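Substrate binding periplasmic protein (Ralstonia solanacearum, PDB 3LOP) binds leucine in the cleft between its two lobes and probably serves as a periplasmic receptor for amino-acid uptake. Local coordinates at residues E59-N64 and E87-E92; V81-V86 and P105-S110; L100-P105 and P116-I121; A123-E128 and G227-D232; L147-A152 and G203-P208. All coordinates share one frame; numbering follows the deposited sequence.

Interaction 1: residues E59-N64 and E87-E92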
# COMPACT_ATOMS: atom_id res chain seq x y z
N GLU A 59 5.09 13.82 -12.17
CA GLU A 59 4.43 14.96 -12.79
C GLU A 59 3.05 14.61 -13.32
O GLU A 59 2.15 15.46 -13.32
CB GLU A 59 5.28 15.53 -13.92
CG GLU A 59 6.59 16.16 -13.48
CD GLU A 59 7.30 16.88 -14.62
OE1 GLU A 59 6.72 17.84 -15.16
OE2 GLU A 59 8.44 16.49 -14.97
N GLN A 60 2.87 13.38 -13.78
CA GLN A 60 1.58 12.96 -14.32
C GLN A 60 0.56 12.76 -13.20
O GLN A 60 -0.63 12.98 -13.41
CB GLN A 60 1.72 11.68 -15.14
CG GLN A 60 0.52 11.41 -16.04
CD GLN A 60 0.26 12.56 -17.02
OE1 GLN A 60 1.13 12.93 -17.81
NE2 GLN A 60 -0.94 13.12 -16.96
N THR A 61 1.01 12.36 -12.02
CA THR A 61 0.09 12.19 -10.90
C THR A 61 -0.46 13.57 -10.58
O THR A 61 -1.67 13.75 -10.39
CB THR A 61 0.81 11.63 -9.64
OG1 THR A 61 1.34 10.33 -9.92
CG2 THR A 61 -0.18 11.53 -8.47
N VAL A 62 0.43 14.55 -10.53
CA VAL A 62 0.05 15.93 -10.25
C VAL A 62 -0.95 16.44 -11.28
O VAL A 62 -2.00 16.96 -10.93
CB VAL A 62 1.29 16.86 -10.24
CG1 VAL A 62 0.85 18.32 -10.22
CG2 VAL A 62 2.15 16.56 -9.02
N ARG A 63 -0.64 16.26 -12.56
CA ARG A 63 -1.54 16.72 -13.61
C ARG A 63 -2.89 16.00 -13.56
O ARG A 63 -3.94 16.63 -13.68
CB ARG A 63 -0.91 16.54 -15.00
CG ARG A 63 0.22 17.53 -15.29
CD ARG A 63 0.55 17.58 -16.78
NE ARG A 63 1.18 16.37 -17.27
CZ ARG A 63 2.45 16.03 -17.04
NH1 ARG A 63 3.22 16.83 -16.33
NH2 ARG A 63 2.94 14.90 -17.53
N ASN A 64 -2.85 14.69 -13.37
CA ASN A 64 -4.08 13.90 -13.31
C ASN A 64 -5.02 14.39 -12.21
O ASN A 64 -6.20 14.63 -12.45
CB ASN A 64 -3.77 12.43 -13.05
CG ASN A 64 -3.32 11.70 -14.30
OD1 ASN A 64 -3.23 12.27 -15.39
ND2 ASN A 64 -3.04 10.41 -14.15
N GLU A 87 3.99 12.75 -2.21
CA GLU A 87 4.71 13.89 -1.66
C GLU A 87 4.67 15.08 -2.62
O GLU A 87 4.69 16.23 -2.18
CB GLU A 87 6.15 13.50 -1.30
CG GLU A 87 6.21 12.48 -0.17
CD GLU A 87 7.62 12.19 0.33
OE1 GLU A 87 8.58 12.41 -0.43
OE2 GLU A 87 7.75 11.73 1.48
N ALA A 88 4.60 14.81 -3.92
CA ALA A 88 4.52 15.88 -4.90
C ALA A 88 3.14 16.54 -4.81
O ALA A 88 3.01 17.76 -4.90
CB ALA A 88 4.76 15.34 -6.31
N LEU A 89 2.10 15.73 -4.63
CA LEU A 89 0.75 16.28 -4.50
C LEU A 89 0.69 17.21 -3.30
O LEU A 89 0.01 18.23 -3.32
CB LEU A 89 -0.28 15.17 -4.33
CG LEU A 89 -0.55 14.26 -5.53
CD1 LEU A 89 -1.51 13.14 -5.13
CD2 LEU A 89 -1.13 15.08 -6.67
N MSE A 90 1.40 16.84 -2.23
CA MSE A 90 1.42 17.64 -1.02
C MSE A 90 2.28 18.89 -1.22
O MSE A 90 1.82 20.02 -1.03
CB MSE A 90 1.97 16.82 0.16
CG MSE A 90 1.18 15.54 0.45
SE MSE A 90 1.80 14.56 2.01
CE MSE A 90 3.45 13.86 1.33
N ARG A 91 3.52 18.68 -1.63
CA ARG A 91 4.48 19.76 -1.85
C ARG A 91 4.00 20.82 -2.84
O ARG A 91 4.14 22.02 -2.59
CB ARG A 91 5.81 19.18 -2.33
CG ARG A 91 6.90 20.20 -2.56
CD ARG A 91 8.14 19.56 -3.18
NE ARG A 91 8.61 18.42 -2.40
CZ ARG A 91 8.48 17.15 -2.78
NH1 ARG A 91 7.89 16.85 -3.94
NH2 ARG A 91 8.93 16.17 -2.01
N GLU A 92 3.44 20.37 -3.96
CA GLU A 92 2.98 21.29 -4.99
C GLU A 92 1.60 21.90 -4.69
O GLU A 92 1.09 22.69 -5.48
CB GLU A 92 2.99 20.59 -6.35
CG GLU A 92 4.40 20.23 -6.78
CD GLU A 92 4.45 19.51 -8.11
OE1 GLU A 92 3.83 20.01 -9.08
OE2 GLU A 92 5.13 18.47 -8.20

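Interaction 2: residues V81-V86 and P105-S110. With LEU (leucine), chain B.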
# COMPACT_ATOMS: atom_id res chain seq x y z
N VAL A 81 -0.52 5.85 -5.70
CA VAL A 81 0.66 5.00 -5.53
C VAL A 81 1.97 5.77 -5.66
O VAL A 81 2.12 6.63 -6.53
CB VAL A 81 0.66 3.86 -6.58
CG1 VAL A 81 1.95 3.06 -6.50
CG2 VAL A 81 -0.55 2.97 -6.37
N GLY A 82 2.93 5.44 -4.80
CA GLY A 82 4.23 6.07 -4.84
C GLY A 82 4.47 7.16 -3.82
O GLY A 82 3.77 8.18 -3.81
N THR A 83 5.45 6.94 -2.95
CA THR A 83 5.79 7.93 -1.93
C THR A 83 6.12 9.26 -2.60
O THR A 83 5.65 10.31 -2.16
CB THR A 83 6.99 7.46 -1.08
OG1 THR A 83 6.60 6.34 -0.28
CG2 THR A 83 7.48 8.57 -0.16
N ALA A 84 6.93 9.21 -3.65
CA ALA A 84 7.32 10.44 -4.35
C ALA A 84 6.12 11.11 -5.00
O ALA A 84 6.02 12.33 -5.03
CB ALA A 84 8.38 10.13 -5.41
N ASN A 85 5.19 10.30 -5.51
CA ASN A 85 4.00 10.82 -6.16
C ASN A 85 3.10 11.57 -5.19
O ASN A 85 2.65 12.68 -5.47
CB ASN A 85 3.23 9.68 -6.84
CG ASN A 85 4.06 8.97 -7.90
OD1 ASN A 85 3.81 9.12 -9.10
ND2 ASN A 85 5.05 8.21 -7.46
N VAL A 86 2.84 10.97 -4.03
CA VAL A 86 2.00 11.63 -3.05
C VAL A 86 2.69 12.85 -2.47
O VAL A 86 2.05 13.88 -2.26
CB VAL A 86 1.61 10.67 -1.91
CG1 VAL A 86 0.76 11.41 -0.88
CG2 VAL A 86 0.84 9.48 -2.47
N PRO A 105 -3.71 6.71 1.00
CA PRO A 105 -2.62 6.72 0.02
C PRO A 105 -1.95 5.35 0.10
O PRO A 105 -1.75 4.81 1.20
CB PRO A 105 -1.72 7.86 0.51
CG PRO A 105 -2.02 7.94 1.99
CD PRO A 105 -3.51 7.75 2.02
N ALA A 106 -1.61 4.77 -1.05
CA ALA A 106 -1.01 3.44 -1.09
C ALA A 106 0.46 3.36 -0.71
O ALA A 106 1.21 2.54 -1.23
CB ALA A 106 -1.22 2.83 -2.48
N THR A 107 0.87 4.22 0.22
CA THR A 107 2.24 4.26 0.71
C THR A 107 2.20 4.53 2.21
O THR A 107 1.36 5.29 2.68
CB THR A 107 3.06 5.38 0.02
OG1 THR A 107 4.16 5.76 0.86
CG2 THR A 107 2.19 6.59 -0.27
N GLY A 108 3.10 3.88 2.95
CA GLY A 108 3.14 4.08 4.38
C GLY A 108 4.25 5.02 4.82
O GLY A 108 4.71 4.96 5.96
N ALA A 109 4.68 5.90 3.92
CA ALA A 109 5.74 6.85 4.24
C ALA A 109 5.40 7.69 5.47
O ALA A 109 4.23 7.97 5.73
CB ALA A 109 6.01 7.76 3.05
N SER A 110 6.42 8.10 6.21
CA SER A 110 6.23 8.89 7.42
C SER A 110 5.57 10.24 7.14
O SER A 110 4.92 10.81 8.00
CB SER A 110 7.57 9.11 8.13
OG SER A 110 8.49 9.80 7.30
N LEU B . 3.09 3.16 -3.07
CA LEU B . 4.15 2.29 -3.66
C LEU B . 3.64 0.87 -3.82
O LEU B . 4.22 0.14 -4.64
CB LEU B . 5.37 2.29 -2.75
CG LEU B . 5.65 3.75 -2.41
CD1 LEU B . 6.06 3.89 -1.01
CD2 LEU B . 6.67 4.29 -3.32
OXT LEU B . 2.66 0.52 -3.12

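Interaction 3: residues L100-P105 and P116-I121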
# COMPACT_ATOMS: atom_id res chain seq x y z
N LEU A 100 -9.24 18.75 -1.72
CA LEU A 100 -9.60 17.36 -1.93
C LEU A 100 -8.89 16.39 -1.00
O LEU A 100 -7.67 16.27 -1.02
CB LEU A 100 -9.27 16.98 -3.38
CG LEU A 100 -9.80 15.64 -3.88
CD1 LEU A 100 -11.31 15.69 -3.98
CD2 LEU A 100 -9.19 15.32 -5.24
N PRO A 101 -9.66 15.68 -0.16
CA PRO A 101 -9.02 14.73 0.76
C PRO A 101 -8.50 13.50 0.01
O PRO A 101 -9.14 13.01 -0.92
CB PRO A 101 -10.14 14.39 1.74
CG PRO A 101 -11.37 14.53 0.90
CD PRO A 101 -11.10 15.78 0.10
N LEU A 102 -7.32 13.04 0.41
CA LEU A 102 -6.71 11.85 -0.18
C LEU A 102 -6.85 10.76 0.88
O LEU A 102 -6.16 10.78 1.89
CB LEU A 102 -5.24 12.10 -0.50
CG LEU A 102 -4.36 10.88 -0.80
CD1 LEU A 102 -5.05 9.96 -1.79
CD2 LEU A 102 -3.01 11.33 -1.33
N VAL A 103 -7.75 9.81 0.62
CA VAL A 103 -8.00 8.73 1.56
C VAL A 103 -7.23 7.47 1.19
O VAL A 103 -7.28 7.02 0.05
CB VAL A 103 -9.51 8.39 1.62
CG1 VAL A 103 -9.75 7.21 2.54
CG2 VAL A 103 -10.29 9.61 2.11
N GLY A 104 -6.50 6.94 2.16
CA GLY A 104 -5.75 5.72 1.94
C GLY A 104 -4.63 5.74 0.92
O GLY A 104 -4.59 4.88 0.04
N PRO A 105 -3.71 6.71 1.00
CA PRO A 105 -2.62 6.72 0.02
C PRO A 105 -1.95 5.35 0.10
O PRO A 105 -1.75 4.81 1.20
CB PRO A 105 -1.72 7.86 0.51
CG PRO A 105 -2.02 7.94 1.99
CD PRO A 105 -3.51 7.75 2.02
N PRO A 116 -2.99 17.99 6.37
CA PRO A 116 -4.40 18.00 6.76
C PRO A 116 -5.37 17.32 5.79
O PRO A 116 -6.45 16.89 6.19
CB PRO A 116 -4.70 19.49 6.94
CG PRO A 116 -3.77 20.14 5.96
CD PRO A 116 -2.49 19.37 6.19
N LEU A 117 -4.99 17.22 4.52
CA LEU A 117 -5.85 16.59 3.53
C LEU A 117 -5.50 15.14 3.20
O LEU A 117 -6.16 14.51 2.38
CB LEU A 117 -5.87 17.42 2.24
CG LEU A 117 -6.70 18.70 2.35
CD1 LEU A 117 -6.56 19.53 1.09
CD2 LEU A 117 -8.16 18.33 2.58
N VAL A 118 -4.46 14.61 3.84
CA VAL A 118 -4.06 13.23 3.60
C VAL A 118 -4.48 12.36 4.77
O VAL A 118 -4.14 12.65 5.93
CB VAL A 118 -2.54 13.11 3.36
CG1 VAL A 118 -2.17 11.67 3.07
CG2 VAL A 118 -2.14 14.00 2.19
N PHE A 119 -5.21 11.29 4.47
CA PHE A 119 -5.71 10.37 5.49
C PHE A 119 -5.16 8.95 5.35
O PHE A 119 -5.81 8.08 4.77
CB PHE A 119 -7.24 10.34 5.45
CG PHE A 119 -7.89 11.65 5.78
CD1 PHE A 119 -7.96 12.68 4.84
CD2 PHE A 119 -8.42 11.87 7.05
CE1 PHE A 119 -8.55 13.90 5.16
CE2 PHE A 119 -9.01 13.09 7.38
CZ PHE A 119 -9.07 14.11 6.43
N PRO A 120 -3.96 8.71 5.88
CA PRO A 120 -3.36 7.37 5.80
C PRO A 120 -4.17 6.38 6.62
O PRO A 120 -4.59 6.69 7.74
CB PRO A 120 -1.96 7.59 6.35
CG PRO A 120 -2.16 8.69 7.36
CD PRO A 120 -3.08 9.64 6.61
N ILE A 121 -4.38 5.19 6.08
CA ILE A 121 -5.12 4.16 6.78
C ILE A 121 -4.20 3.10 7.39
O ILE A 121 -4.16 2.93 8.60
CB ILE A 121 -6.14 3.47 5.84
CG1 ILE A 121 -7.23 4.46 5.44
CG2 ILE A 121 -6.74 2.24 6.53
CD1 ILE A 121 -8.23 3.90 4.43
O HOH W 1 -3.28 3.87 3.84

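Interaction 4: residues A123-E128 and G227-D232. With LEU (leucine), chain B.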
# COMPACT_ATOMS: atom_id res chain seq x y z
N ALA A 123 -1.00 0.87 8.78
CA ALA A 123 0.13 1.11 9.67
C ALA A 123 1.29 1.52 8.77
O ALA A 123 1.40 1.05 7.64
CB ALA A 123 0.47 -0.16 10.44
N SER A 124 2.14 2.40 9.28
CA SER A 124 3.27 2.96 8.53
C SER A 124 4.45 2.04 8.25
O SER A 124 4.60 0.98 8.84
CB SER A 124 3.79 4.19 9.27
OG SER A 124 4.54 3.79 10.41
N TYR A 125 5.31 2.49 7.33
CA TYR A 125 6.51 1.74 6.98
C TYR A 125 7.42 1.62 8.20
O TYR A 125 8.05 0.59 8.41
CB TYR A 125 7.31 2.42 5.86
CG TYR A 125 6.69 2.35 4.49
CD1 TYR A 125 5.85 1.29 4.13
CD2 TYR A 125 6.99 3.31 3.53
CE1 TYR A 125 5.33 1.20 2.84
CE2 TYR A 125 6.49 3.22 2.24
CZ TYR A 125 5.66 2.16 1.90
OH TYR A 125 5.15 2.07 0.63
N GLN A 126 7.48 2.68 9.00
CA GLN A 126 8.33 2.65 10.19
C GLN A 126 7.84 1.59 11.17
O GLN A 126 8.64 0.90 11.80
CB GLN A 126 8.36 4.02 10.88
CG GLN A 126 9.43 4.13 11.97
CD GLN A 126 10.83 3.87 11.44
OE1 GLN A 126 11.30 4.53 10.52
NE2 GLN A 126 11.52 2.89 12.04
N GLN A 127 6.52 1.44 11.29
CA GLN A 127 5.97 0.43 12.18
C GLN A 127 6.35 -0.95 11.65
O GLN A 127 6.70 -1.84 12.42
CB GLN A 127 4.45 0.54 12.28
CG GLN A 127 3.96 1.79 12.98
CD GLN A 127 2.45 1.79 13.15
OE1 GLN A 127 1.91 1.11 14.03
NE2 GLN A 127 1.76 2.53 12.30
N GLU A 128 6.27 -1.12 10.33
CA GLU A 128 6.61 -2.39 9.69
C GLU A 128 8.09 -2.72 9.93
O GLU A 128 8.44 -3.83 10.32
CB GLU A 128 6.39 -2.32 8.18
CG GLU A 128 4.94 -2.23 7.72
CD GLU A 128 4.83 -2.27 6.21
OE1 GLU A 128 5.38 -3.22 5.61
OE2 GLU A 128 4.19 -1.38 5.61
N GLY A 227 10.35 -7.67 3.47
CA GLY A 227 10.14 -6.39 2.81
C GLY A 227 8.87 -5.67 3.21
O GLY A 227 8.05 -6.19 3.97
N LEU A 228 8.73 -4.45 2.70
CA LEU A 228 7.58 -3.59 3.00
C LEU A 228 6.28 -4.07 2.35
O LEU A 228 6.29 -4.85 1.40
CB LEU A 228 7.88 -2.17 2.53
CG LEU A 228 9.00 -1.42 3.26
CD1 LEU A 228 9.26 -0.09 2.57
CD2 LEU A 228 8.62 -1.21 4.71
N SER A 229 5.17 -3.56 2.87
CA SER A 229 3.84 -3.91 2.37
C SER A 229 3.59 -3.39 0.95
O SER A 229 2.51 -3.58 0.39
CB SER A 229 2.76 -3.39 3.31
OG SER A 229 2.79 -1.98 3.40
N SER A 230 4.59 -2.72 0.39
CA SER A 230 4.51 -2.22 -0.97
C SER A 230 4.71 -3.42 -1.89
O SER A 230 4.51 -3.33 -3.11
CB SER A 230 5.61 -1.18 -1.21
OG SER A 230 6.87 -1.68 -0.80
N ILE A 231 5.11 -4.54 -1.30
CA ILE A 231 5.35 -5.78 -2.04
C ILE A 231 4.30 -6.83 -1.69
O ILE A 231 4.36 -7.46 -0.63
CB ILE A 231 6.74 -6.35 -1.70
CG1 ILE A 231 7.81 -5.30 -2.03
CG2 ILE A 231 6.98 -7.64 -2.48
CD1 ILE A 231 9.17 -5.59 -1.42
N ASP A 232 3.33 -7.03 -2.58
CA ASP A 232 2.27 -8.01 -2.37
C ASP A 232 2.90 -9.40 -2.44
O ASP A 232 3.44 -9.79 -3.48
CB ASP A 232 1.21 -7.85 -3.46
CG ASP A 232 -0.03 -8.67 -3.20
OD1 ASP A 232 0.11 -9.86 -2.85
OD2 ASP A 232 -1.14 -8.13 -3.37
N LEU B . 3.09 3.16 -3.07
CA LEU B . 4.15 2.29 -3.66
C LEU B . 3.64 0.87 -3.82
O LEU B . 4.22 0.14 -4.64
CB LEU B . 5.37 2.29 -2.75
CG LEU B . 5.65 3.75 -2.41
CD1 LEU B . 6.06 3.89 -1.01
CD2 LEU B . 6.67 4.29 -3.32
OXT LEU B . 2.66 0.52 -3.12
O HOH W 2 5.57 -5.98 4.90

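Interaction 5: residues L147-A152 and G203-P208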
# COMPACT_ATOMS: atom_id res chain seq x y z
N LEU A 147 17.87 -3.52 -0.06
CA LEU A 147 17.67 -3.18 -1.47
C LEU A 147 16.75 -1.97 -1.37
O LEU A 147 15.70 -2.06 -0.72
CB LEU A 147 16.94 -4.29 -2.21
CG LEU A 147 16.46 -3.88 -3.61
CD1 LEU A 147 17.66 -3.74 -4.54
CD2 LEU A 147 15.48 -4.90 -4.16
N TYR A 148 17.11 -0.85 -1.98
CA TYR A 148 16.26 0.33 -1.90
C TYR A 148 16.06 1.05 -3.22
O TYR A 148 16.96 1.12 -4.05
CB TYR A 148 16.80 1.32 -0.86
CG TYR A 148 18.12 1.97 -1.23
CD1 TYR A 148 19.33 1.30 -1.05
CD2 TYR A 148 18.16 3.26 -1.76
CE1 TYR A 148 20.55 1.90 -1.38
CE2 TYR A 148 19.37 3.87 -2.09
CZ TYR A 148 20.56 3.18 -1.89
OH TYR A 148 21.76 3.78 -2.21
N GLN A 149 14.86 1.60 -3.40
CA GLN A 149 14.54 2.34 -4.61
C GLN A 149 15.25 3.69 -4.52
O GLN A 149 15.29 4.32 -3.47
CB GLN A 149 13.03 2.52 -4.73
CG GLN A 149 12.57 3.22 -6.00
CD GLN A 149 11.09 3.02 -6.25
OE1 GLN A 149 10.67 1.97 -6.75
NE2 GLN A 149 10.29 4.01 -5.89
N GLU A 150 15.81 4.13 -5.64
CA GLU A 150 16.55 5.39 -5.68
C GLU A 150 15.65 6.63 -5.73
O GLU A 150 15.64 7.37 -6.71
CB GLU A 150 17.52 5.39 -6.86
CG GLU A 150 18.56 6.49 -6.81
CD GLU A 150 19.73 6.22 -7.73
OE1 GLU A 150 19.50 5.98 -8.93
OE2 GLU A 150 20.88 6.23 -7.24
N ASP A 151 14.89 6.82 -4.65
CA ASP A 151 13.99 7.95 -4.51
C ASP A 151 13.44 7.98 -3.08
O ASP A 151 13.99 7.32 -2.19
CB ASP A 151 12.85 7.87 -5.54
CG ASP A 151 11.73 6.93 -5.13
OD1 ASP A 151 11.96 6.04 -4.30
OD2 ASP A 151 10.61 7.09 -5.67
N ALA A 152 12.36 8.73 -2.86
CA ALA A 152 11.78 8.84 -1.52
C ALA A 152 11.47 7.51 -0.83
O ALA A 152 11.64 7.38 0.38
CB ALA A 152 10.52 9.70 -1.58
N GLY A 203 13.21 -2.59 0.36
CA GLY A 203 12.51 -1.32 0.40
C GLY A 203 12.28 -0.98 -1.06
O GLY A 203 12.86 -0.05 -1.60
N ALA A 204 11.41 -1.77 -1.68
CA ALA A 204 11.13 -1.64 -3.10
C ALA A 204 9.68 -1.89 -3.47
O ALA A 204 8.85 -2.22 -2.62
CB ALA A 204 12.02 -2.61 -3.87
N THR A 205 9.40 -1.73 -4.76
CA THR A 205 8.06 -1.96 -5.28
C THR A 205 7.99 -3.40 -5.79
O THR A 205 9.01 -4.09 -5.86
CB THR A 205 7.73 -0.97 -6.41
OG1 THR A 205 8.78 -0.99 -7.39
CG2 THR A 205 7.60 0.44 -5.85
N ALA A 206 6.79 -3.84 -6.14
CA ALA A 206 6.55 -5.20 -6.59
C ALA A 206 7.47 -5.81 -7.64
O ALA A 206 8.09 -6.85 -7.39
CB ALA A 206 5.09 -5.33 -7.04
N GLU A 207 7.56 -5.19 -8.81
CA GLU A 207 8.37 -5.74 -9.89
C GLU A 207 9.86 -5.86 -9.57
O GLU A 207 10.45 -6.93 -9.75
CB GLU A 207 8.17 -4.96 -11.19
CG GLU A 207 8.88 -5.58 -12.38
CD GLU A 207 8.51 -4.94 -13.70
OE1 GLU A 207 8.68 -3.71 -13.84
OE2 GLU A 207 8.05 -5.66 -14.61
N PRO A 208 10.50 -4.77 -9.12
CA PRO A 208 11.93 -4.91 -8.81
C PRO A 208 12.16 -5.91 -7.68
O PRO A 208 13.15 -6.64 -7.68
CB PRO A 208 12.35 -3.48 -8.46
CG PRO A 208 11.07 -2.82 -8.03
CD PRO A 208 10.07 -3.37 -9.01

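Interaction 1: residues E59-N64 and E87-E92
Two helices that lie side by side on one lobe of a periplasmic binding protein meet here, helix 58-71 through Thr-61 and Val-62, helix 83-91 through Ala-88 and Leu-89. Their local axes approach to 9.2 Å and cross at -56°, and the contact is limited to a few residues, chiefly small or branched apolar ones. Val-62 is central. CG1 stands trans to the main-chain N (chi1 169°), which leaves CG2 to lie 4.0 Å from CB of Ala-88; the small alanine meets it with a single methyl. The next residue, Leu-89, reaches across with both branches: CD2 settles 3.9 Å from CA of Val-62, while CD1 meets CG2 of Thr-61 at 3.9 Å, the two side chains crossing nearly at right angles. Threonine suits this border because its methyl joins the packing while OG1 turns to polar partners, chiefly the side chain of Asn-85. At the exposed end the extended Glu-92 lies across Val-62, OE1 being 3.6 Å from CG1, a van der Waals touch without a hydrogen bond. Val-94 of helix 94-98 also packs on Val-62 and Leu-89. Such helix pairing is typical of successive beta-alpha-beta crossovers in a Rossmann-like lobe.

Interaction 2: residues V81-V86 and P105-S110
The one side-chain ring here is the pyrrolidine of Pro-105, whose CB meets the CG2 methyl of Val-86 at 4.2 Å; no aromatic face or edge belongs to either segment, and the nearby ring of Tyr-125 comes from helix 125-138. From this apolar floor the contact runs through Thr-107, whose CG2 lies 3.9 Å from CG2 of Val-86 as the two side chains slide past each other in opposite directions. With chi1 at 156°, Thr-107 sends OG1 the other way, to the pocket side. There it accepts from the backbone N of Ala-109 at 3.1 Å, closing an ST turn, and it faces OG1 of Thr-83 at 2.8 Å, a hydrogen bond whose direction is open and whose exact geometry is doubtful, because Thr-83 OG1 is modelled too near the ligand. Threonine thus serves both sides: methyl inward, hydroxyl to the pocket. The CG2 of Thr-83 rests on CB of Ala-109 at 3.6 Å. Val-81 divides its methyls as well, CG2 against CB of Ala-106 and CG1 beside the bound leucine. The ligand amino group donates to Ala-106 O at 2.7 Å, an oxygen that also receives a weak bond from Arg-285. Gly-82, with its positive phi of 102°, is the N-cap of helix 83-91. That helix therefore starts at the pocket wall, facing the loop between strands 102-103 and 118-119, with helix 19-38 packed on Val-81 and Ala-106 and helices 125-138 and 152-166 closing on Thr-83.

Interaction 3: residues L100-P105 and P116-I121
Pro-105 and Val-118 touch in the apolar centre, CG of the proline 3.9 Å from CG1 of the valine. Leu-102 shares this face of the sheet with Val-118, and Leu-95 of helix 94-98 packs on both. The other face carries Val-103 and Phe-119. There the CD1 of Ile-121 swings back to CG1 of Val-103 at 4.1 Å, and CE1 of Phe-119 meets CB of Pro-101 at 3.8 Å. With its CG trans to the carbonyl carbon (chi1 -64°), the phenyl group lies with an edge toward Leu-102 O, and Leu-316 packs on this side. Between the faces runs the polar seam of two parallel strands. Leu-102 N donates to Leu-117 O at 2.7 Å, Phe-119 N to Leu-102 O at 2.8 Å, and Gly-104 N to Phe-119 O at 2.9 Å. Glycine suits the last place because the chain bends there at a phi of 64°. Past it, a water donates to Pro-105 O and accepts from Ile-121 N at 2.8 Å. Apolar side chains on both faces thus enclose three nearly straight amide bonds at the margin of the sheet, and water takes over the link where the strands part.

Interaction 4: residues A123-E128 and G227-D232
Tyr-125 and Leu-228 stand at about a right angle, Leu-228 pressing a methyl on the phenol ring: CD1 of Leu-228 sits 3.9 Å from the ring centroid and only 8° off its normal, a CH-pi contact over the face. The second branch, CD2, touches the ring carbon CD1 of Tyr-125 at 3.8 Å. A flat ring suits this position, since it takes Leu-228 on a face while Tyr-125 also belongs to the pocket of the bound leucine and to the magnesium site, the ion lying about 3 Å from its side chain. Ser-230 approaches from the far end, its CB 3.8 Å from Tyr-125 OH, while its own OG is bonded to Ala-204 O. One helical turn on, Glu-128 extends toward the type I turn of Leu-228 to Ile-231 and meets Ser-229 with both oxygens. OE1 accepts from Ser-229 N at 2.8 Å on its syn lone pair. OE2 accepts a hydrogen bond from Ser-229 OG at 2.7 Å, also from the syn side but 29° out of the carboxylate plane. The hydroxyl can reach it because chi1 of 62° folds OG back between the main-chain N and C. A water lies 2.9 Å from OE1 of Glu-128 and 2.7 Å from Gly-227 O, though it may not donate to every acceptor around it. Two bonds to a single serine fix the rotation of the carboxylate, and Lys-122, weakly bonded to the same OG, brings a positive charge close by that may help stabilise it. The turn is thereby clamped to the start of helix 125-138, beside the ligand.

Interaction 5: residues L147-A152 and G203-P208
The carbonyl oxygen of Gly-203 is held by two neighbours on the adjoining strand: Gln-149 N donates to it at 3.2 Å, and CA of Tyr-148 adds a C-H···O contact at 3.4 Å. These are the last links of strands 144-149 and 199-203, parallel neighbours in the sheet of the second lobe of this alpha/beta fold. Gly-203 N completes the pairing by donating to Leu-147 O at 2.8 Å. The CA atoms of Gly-203 and Tyr-148 are 4.7 Å apart, the usual spacing of parallel strands. Beyond this bridge the strands separate, and the chain after Gly-203 turns into helix 206-218. Leu-147 still follows it, its CD2 meeting CB of Ala-204 at 4.2 Å, an apolar pair at the base of the fork. Across the widening gap Gln-149 reaches obliquely to Thr-205. With CG trans to the main-chain N (chi1 -177°) and the chain extended beyond, its OE1 comes 3.5 Å from CG2 of Thr-205, while the stronger partner of that oxygen is the hydroxyl of Tyr-178. Thr-205 N also donates to that tyrosine hydroxyl, so Tyr-178 ties both sides of the fork together. Thr-205, the residue just before the helix, lines the leucine pocket, its side chain about 4 Å from the ligand. A glutamine suits the strand end because its amide serves two sides: OE1 bonds the Tyr-178 hydroxyl beside Thr-205, and NE2 donates to OD1 of Asp-151, meeting that oxygen from above the carboxylate plane.

Interactions 1, 2 and 3 lie in the lobe built on the five-stranded sheet, and interactions 4 and 5 in the lobe with four strands. Helix 83-91 serves both 1 and 2, whose centres are 11 Å apart and whose segments alternate along the chain, while 2 and 3 share Pro-105. Interactions 3 and 4 adjoin in sequence, their centres 17 Å apart, as the chain passes between lobes; 5 is nested inside the loop closed by 4. Interactions 2 and 4 both touch leucine, and Gly-108 joins Tyr-125 by a probable backbone hydrogen bond; Thr-83 also packs on Ala-152 of interaction 5. The cleft thus gathers both lobes around the ligand, consistent with a closed, loaded receptor.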